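Local structure of protein YgiW (Escherichia coli, 1NNX) at residues T27-S30 with A31-L34; V47-I50 with S51-L54. The protein is a periplasmic protein of the bacterial OB-fold family whose function is unknown, though the fold is consistent with a binding role. All coordinates share one frame; numbering follows the deposited sequence.

Interaction 1 of 2, residues T27-S30 with A31-L34. With SO4 (sulfate ion), chain B.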
ATOM      1  N   THR A  27      -0.206   6.926  -7.857  1.00 13.10           N
ATOM      2  CA  THR A  27      -0.350   7.838  -6.729  1.00 13.35           C
ATOM      3  C   THR A  27      -1.426   7.314  -5.774  1.00 11.09           C
ATOM      4  O   THR A  27      -2.347   6.587  -6.184  1.00 13.74           O
ATOM      5  CB  THR A  27      -0.801   9.264  -7.212  1.00 12.08           C
ATOM      6  OG1 THR A  27      -2.094   9.159  -7.775  1.00 15.61           O
ATOM      7  CG2 THR A  27       0.213   9.825  -8.251  1.00 16.28           C
ATOM      8  N   VAL A  28      -1.241   7.653  -4.490  1.00 13.37           N
ATOM      9  CA  VAL A  28      -2.248   7.253  -3.477  1.00 15.64           C
ATOM     10  C   VAL A  28      -3.657   7.728  -3.837  1.00 15.17           C
ATOM     11  O   VAL A  28      -4.597   6.959  -3.812  1.00 15.50           O
ATOM     12  CB  VAL A  28      -1.899   7.783  -2.107  1.00 16.51           C
ATOM     13  CG1 VAL A  28      -3.149   7.653  -1.177  1.00 16.75           C
ATOM     14  CG2 VAL A  28      -0.729   6.957  -1.546  1.00 18.14           C
ATOM     15  N   GLU A  29      -3.767   8.990  -4.275  1.00 12.97           N
ATOM     16  CA  GLU A  29      -5.067   9.516  -4.613  1.00 17.94           C
ATOM     17  C   GLU A  29      -5.740   8.771  -5.737  1.00 17.82           C
ATOM     18  O   GLU A  29      -6.942   8.453  -5.662  1.00 21.62           O
ATOM     19  CB  GLU A  29      -5.182  11.068  -4.653  0.66 23.79           C
ATOM     20  CG  GLU A  29      -6.691  11.639  -4.479  0.66 27.65           C
ATOM     21  CD  GLU A  29      -7.268  11.355  -3.118  0.66 33.82           C
ATOM     22  OE1 GLU A  29      -8.515  11.327  -3.007  0.66 38.29           O
ATOM     23  OE2 GLU A  29      -6.478  11.174  -2.159  0.66 32.10           O
ATOM     24  N   SER A  30      -4.994   8.399  -6.792  1.00 15.11           N
ATOM     25  CA  SER A  30      -5.627   7.664  -7.829  1.00 13.56           C
ATOM     26  C   SER A  30      -5.908   6.186  -7.472  1.00 15.00           C
ATOM     27  O   SER A  30      -6.848   5.605  -7.981  1.00 18.75           O
ATOM     28  CB  SER A  30      -4.861   7.778  -9.165  1.00 17.69           C
ATOM     29  OG  SER A  30      -3.641   7.107  -9.123  1.00 17.32           O
ATOM     30  N   ALA A  31      -5.082   5.605  -6.589  1.00 14.29           N
ATOM     31  CA  ALA A  31      -5.306   4.231  -6.177  1.00 17.04           C
ATOM     32  C   ALA A  31      -6.650   4.100  -5.487  1.00 16.77           C
ATOM     33  O   ALA A  31      -7.298   3.059  -5.589  1.00 18.82           O
ATOM     34  CB  ALA A  31      -4.188   3.786  -5.240  1.00 15.16           C
ATOM     35  N   LYS A  32      -7.086   5.142  -4.826  1.00 17.97           N
ATOM     36  CA  LYS A  32      -8.381   5.075  -4.158  1.00 21.31           C
ATOM     37  C   LYS A  32      -9.516   4.907  -5.131  1.00 25.36           C
ATOM     38  O   LYS A  32     -10.618   4.428  -4.771  1.00 27.29           O
ATOM     39  CB  LYS A  32      -8.655   6.333  -3.347  1.00 20.02           C
ATOM     40  CG  LYS A  32      -7.733   6.571  -2.264  1.00 24.41           C
ATOM     41  CD  LYS A  32      -8.239   7.797  -1.513  1.00 27.82           C
ATOM     42  CE  LYS A  32      -7.174   8.249  -0.563  1.00 28.49           C
ATOM     43  NZ  LYS A  32      -7.486   9.532   0.109  1.00 26.12           N
ATOM     44  N   SER A  33      -9.276   5.276  -6.372  1.00 22.08           N
ATOM     45  CA  SER A  33     -10.333   5.198  -7.392  1.00 25.87           C
ATOM     46  C   SER A  33     -10.341   3.911  -8.149  1.00 25.61           C
ATOM     47  O   SER A  33     -11.190   3.680  -9.000  1.00 25.52           O
ATOM     48  CB  SER A  33     -10.185   6.341  -8.423  1.00 29.55           C
ATOM     49  OG  SER A  33      -9.098   6.108  -9.350  1.00 34.02           O
ATOM     50  N   LEU A  34      -9.402   3.025  -7.850  1.00 17.88           N
ATOM     51  CA  LEU A  34      -9.319   1.840  -8.662  1.00 19.56           C
ATOM     52  C   LEU A  34     -10.318   0.803  -8.195  1.00 16.74           C
ATOM     53  O   LEU A  34     -10.825   0.886  -7.057  1.00 21.36           O
ATOM     54  CB  LEU A  34      -7.887   1.272  -8.563  1.00 21.42           C
ATOM     55  CG  LEU A  34      -6.771   2.147  -9.138  1.00 21.57           C
ATOM     56  CD1 LEU A  34      -5.436   1.549  -8.907  1.00 20.85           C
ATOM     57  CD2 LEU A  34      -6.951   2.232 -10.655  1.00 28.60           C
TER
HETATM   58  S   SO4 B 501      -6.450  12.383   2.220  1.00 27.42           S
HETATM   59  O1  SO4 B 501      -5.353  12.588   3.180  1.00 34.65           O
HETATM   60  O2  SO4 B 501      -6.806  13.711   1.674  1.00 39.85           O
HETATM   61  O3  SO4 B 501      -6.105  11.482   1.111  1.00 26.95           O
HETATM   62  O4  SO4 B 501      -7.582  11.778   2.987  1.00 35.69           O

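Interaction 2 of 2, residues V47-I50 with S51-L54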
ATOM      1  N   VAL A  47       3.325   6.733   8.092  1.00 12.48           N
ATOM      2  CA  VAL A  47       3.358   7.802   9.101  1.00 15.60           C
ATOM      3  C   VAL A  47       2.689   7.521  10.424  1.00 15.15           C
ATOM      4  O   VAL A  47       2.918   8.301  11.336  1.00 15.51           O
ATOM      5  CB  VAL A  47       2.819   9.128   8.501  1.00 15.69           C
ATOM      6  CG1 VAL A  47       3.650   9.495   7.267  1.00 15.41           C
ATOM      7  CG2 VAL A  47       1.361   9.017   8.070  1.00 16.34           C
ATOM      8  N   GLU A  48       1.915   6.440  10.549  1.00 13.50           N
ATOM      9  CA  GLU A  48       1.246   6.125  11.830  1.00 15.35           C
ATOM     10  C   GLU A  48       0.744   4.709  11.783  1.00 15.20           C
ATOM     11  O   GLU A  48       0.384   4.160  10.710  1.00 16.64           O
ATOM     12  CB  GLU A  48       0.099   7.122  12.034  1.00 21.19           C
ATOM     13  CG  GLU A  48      -0.680   6.982  13.324  1.00 29.38           C
ATOM     14  CD  GLU A  48      -1.780   8.037  13.466  1.00 37.69           C
ATOM     15  OE1 GLU A  48      -2.570   8.255  12.507  1.00 39.03           O
ATOM     16  OE2 GLU A  48      -1.869   8.616  14.568  1.00 46.07           O
ATOM     17  N   ARG A  49       0.759   4.061  12.952  1.00 15.04           N
ATOM     18  CA  ARG A  49       0.177   2.738  13.056  1.00 17.85           C
ATOM     19  C   ARG A  49      -1.203   2.985  13.686  1.00 20.63           C
ATOM     20  O   ARG A  49      -1.311   3.646  14.738  1.00 22.40           O
ATOM     21  CB  ARG A  49       1.039   1.859  13.978  1.00 18.79           C
ATOM     22  CG  ARG A  49       0.448   0.466  14.150  1.00 23.00           C
ATOM     23  CD  ARG A  49       1.453  -0.428  14.832  1.00 25.32           C
ATOM     24  NE  ARG A  49       1.066  -1.831  14.734  1.00 28.47           N
ATOM     25  CZ  ARG A  49       1.842  -2.827  15.142  1.00 30.23           C
ATOM     26  NH1 ARG A  49       3.008  -2.566  15.673  1.00 34.51           N
ATOM     27  NH2 ARG A  49       1.470  -4.085  14.982  1.00 32.21           N
ATOM     28  N   ILE A  50      -2.267   2.530  13.042  1.00 19.94           N
ATOM     29  CA  ILE A  50      -3.613   2.767  13.573  1.00 27.12           C
ATOM     30  C   ILE A  50      -4.192   1.648  14.429  1.00 31.70           C
ATOM     31  O   ILE A  50      -5.054   1.902  15.266  1.00 37.49           O
ATOM     32  CB  ILE A  50      -4.688   3.636  12.707  0.74 30.96           C
ATOM     33  CG1 ILE A  50      -4.167   5.065  12.388  0.74 30.62           C
ATOM     34  CG2 ILE A  50      -5.935   3.961  13.631  0.74 36.97           C
ATOM     35  CD1 ILE A  50      -3.781   5.870  13.599  0.74 38.10           C
ATOM     36  N   SER A  51      -3.722   0.430  14.246  1.00 29.34           N
ATOM     37  CA  SER A  51      -4.204  -0.698  15.032  1.00 35.65           C
ATOM     38  C   SER A  51      -3.375  -1.897  14.600  1.00 37.18           C
ATOM     39  O   SER A  51      -2.328  -1.716  13.947  1.00 39.43           O
ATOM     40  CB  SER A  51      -5.685  -0.939  14.735  1.00 41.30           C
ATOM     41  OG  SER A  51      -5.882  -1.265  13.369  1.00 44.38           O
ATOM     42  N   ASP A  52      -3.801  -3.110  14.975  1.00 36.19           N
ATOM     43  CA  ASP A  52      -3.047  -4.289  14.562  1.00 36.68           C
ATOM     44  C   ASP A  52      -2.972  -4.434  13.042  1.00 35.01           C
ATOM     45  O   ASP A  52      -3.964  -4.624  12.323  1.00 38.41           O
ATOM     46  CB  ASP A  52      -3.600  -5.592  15.125  1.00 43.60           C
ATOM     47  CG  ASP A  52      -2.596  -6.747  14.993  1.00 48.47           C
ATOM     48  OD1 ASP A  52      -3.024  -7.897  14.724  1.00 50.47           O
ATOM     49  OD2 ASP A  52      -1.366  -6.501  15.163  1.00 51.50           O
ATOM     50  N   ASP A  53      -1.756  -4.380  12.579  1.00 33.92           N
ATOM     51  CA  ASP A  53      -1.483  -4.480  11.170  1.00 27.26           C
ATOM     52  C   ASP A  53      -2.044  -3.359  10.274  1.00 21.86           C
ATOM     53  O   ASP A  53      -1.771  -3.392   9.101  1.00 22.33           O
ATOM     54  CB  ASP A  53      -1.915  -5.860  10.631  1.00 32.84           C
ATOM     55  CG  ASP A  53      -1.278  -7.017  11.399  1.00 35.76           C
ATOM     56  OD1 ASP A  53      -0.204  -6.829  12.000  1.00 42.69           O
ATOM     57  OD2 ASP A  53      -1.842  -8.123  11.393  1.00 44.63           O
ATOM     58  N   LEU A  54      -2.741  -2.341  10.794  1.00 18.92           N
ATOM     59  CA  LEU A  54      -3.259  -1.250   9.920  1.00 17.36           C
ATOM     60  C   LEU A  54      -2.459   0.038  10.156  1.00 16.76           C
ATOM     61  O   LEU A  54      -2.285   0.524  11.260  1.00 16.84           O
ATOM     62  CB  LEU A  54      -4.728  -1.016  10.211  1.00 23.02           C
ATOM     63  CG  LEU A  54      -5.506  -0.367   9.048  1.00 28.21           C
ATOM     64  CD1 LEU A  54      -5.340  -1.152   7.708  1.00 25.51           C
ATOM     65  CD2 LEU A  54      -6.993  -0.367   9.434  1.00 35.63           C
TER

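Interaction 1 of 2, residues T27-S30 with A31-L34
Lys32 reaches back along the short helix 28-31 to Glu29, three residues earlier, and in the conformer of Glu29 described here, one of two modelled, the side chains meet in a salt bridge of 3.0 Å between Lys32 NZ and Glu29 OE2. In this conformer the ammonium comes in on the syn side of the carboxylate, 23° out of its plane, and a turn at chi2 (66°) folds the carboxylate back over the lysine chain instead of letting it run straight out. Lys32 is extended from CG onward, and Lys32 CE passes 4.1 Å from Val28 CG1. Lys32 NZ donates to O3 of a sulfate ion at 2.6 Å, so with Glu29 placed this way the ammonium bridges two anionic groups; Thr63 N holds the sulfate too.

Further along, Ser30 O takes two donors from Ser33. Ser33 OG gives a 2.7 Å bond to Ser30 O in the carbonyl plane, on a lone pair, whereas the Ser33 N-H comes from above that plane. With chi1 at 75°, Ser33 OG sits between its own N and carbonyl carbon, and from there it swings back onto the carbonyl of Ser30. Leu34 N closes a type I turn on Ala31 O, taking the chain out of the helix.

Behind these lie the helical bonds Ala31 N to Thr27 O, 2.9 Å, and Lys32 N to Val28 O. Thr27 is the N-cap, and Thr27 OG1 is hydrogen-bonded to Ser30 OG at 2.9 Å. Asp59 accepts from Val28 N and Ser61 from Glu29 N, tying the first turn to strand 54-59 and the loop after it.

The sulfate probably came from the crystallisation liquor; in this conformer Glu29 OE2 lies 3.3 Å from sulfate O3, and Lys32 may offset an otherwise unfavourable approach of two anions.

Interaction 2 of 2, residues V47-I50 with S51-L54
Ile50 N donates to Leu54 O across the end of the hairpin, a 2.7 Å bond. Ser51 N adds a weak bond to that same carbonyl, so two consecutive residues on one strand, Ile50 and Ser51, face the single residue Leu54 on the other: a classic beta bulge. Between them the chain reverses through a type II turn from Ser51 to Leu54, closed by Leu54 N to Ser51 O at 3.2 Å. Asp53, at the third position of that turn, has a positive phi of 64°.

This bulged hairpin joins strand 38-51 to strand 54-59, the first two strands of the OB-fold sheet. Farther from the turn the pairing carries on through Val47 and Glu48, both hydrogen-bonded through the backbone to Val56, while Asp53 bonds through its backbone to Ile68.

Arg49 extends past the bulge, toward Ser51 O and Asp52. Its chain is extended from CG to NE, with CG anti to the backbone N (chi1 178°), and this carries the guanidinium to the turn residues. On the way Arg49 CG passes 3.5 Å from Ser51 O, and Arg49 NE then makes a weak bond to Ser51 O, also at 3.5 Å. The carbonyl thus takes the turn's own N-H as well as a loose contribution from the arginine. At the far end Arg49 NH2 forms a long salt bridge, 3.7 Å, with Asp52 OD2. The two side chains travel alongside each other in one direction, and the guanidinium and carboxylate planes are 23° apart. Asp52 OD2 and Ser51 O both come at the rim of the guanidinium, close to level with it. The second acid, Asp53, stays beyond salt-bridge distance, with Asp53 OD1 4.4 Å from Arg49 NH2.

Interactions 1 and 2 follow one another along the chain: the helix with its exit turn (interaction 1) leads into strand 38-51, and interaction 2 lies at the far end of that strand, where it doubles back into 54-59. Their centres are 20 Å apart and their nearest atoms about 10 Å, so they do not touch. Both contacts touch strand 54-59: Val28 packs on its Phe57, while Arg49 touches its Tyr55. Both include an acid paired with a basic side chain, close in interaction 1 for the Glu29 conformer described, and long in interaction 2. The sulfate belongs to interaction 1 and marks no known active site.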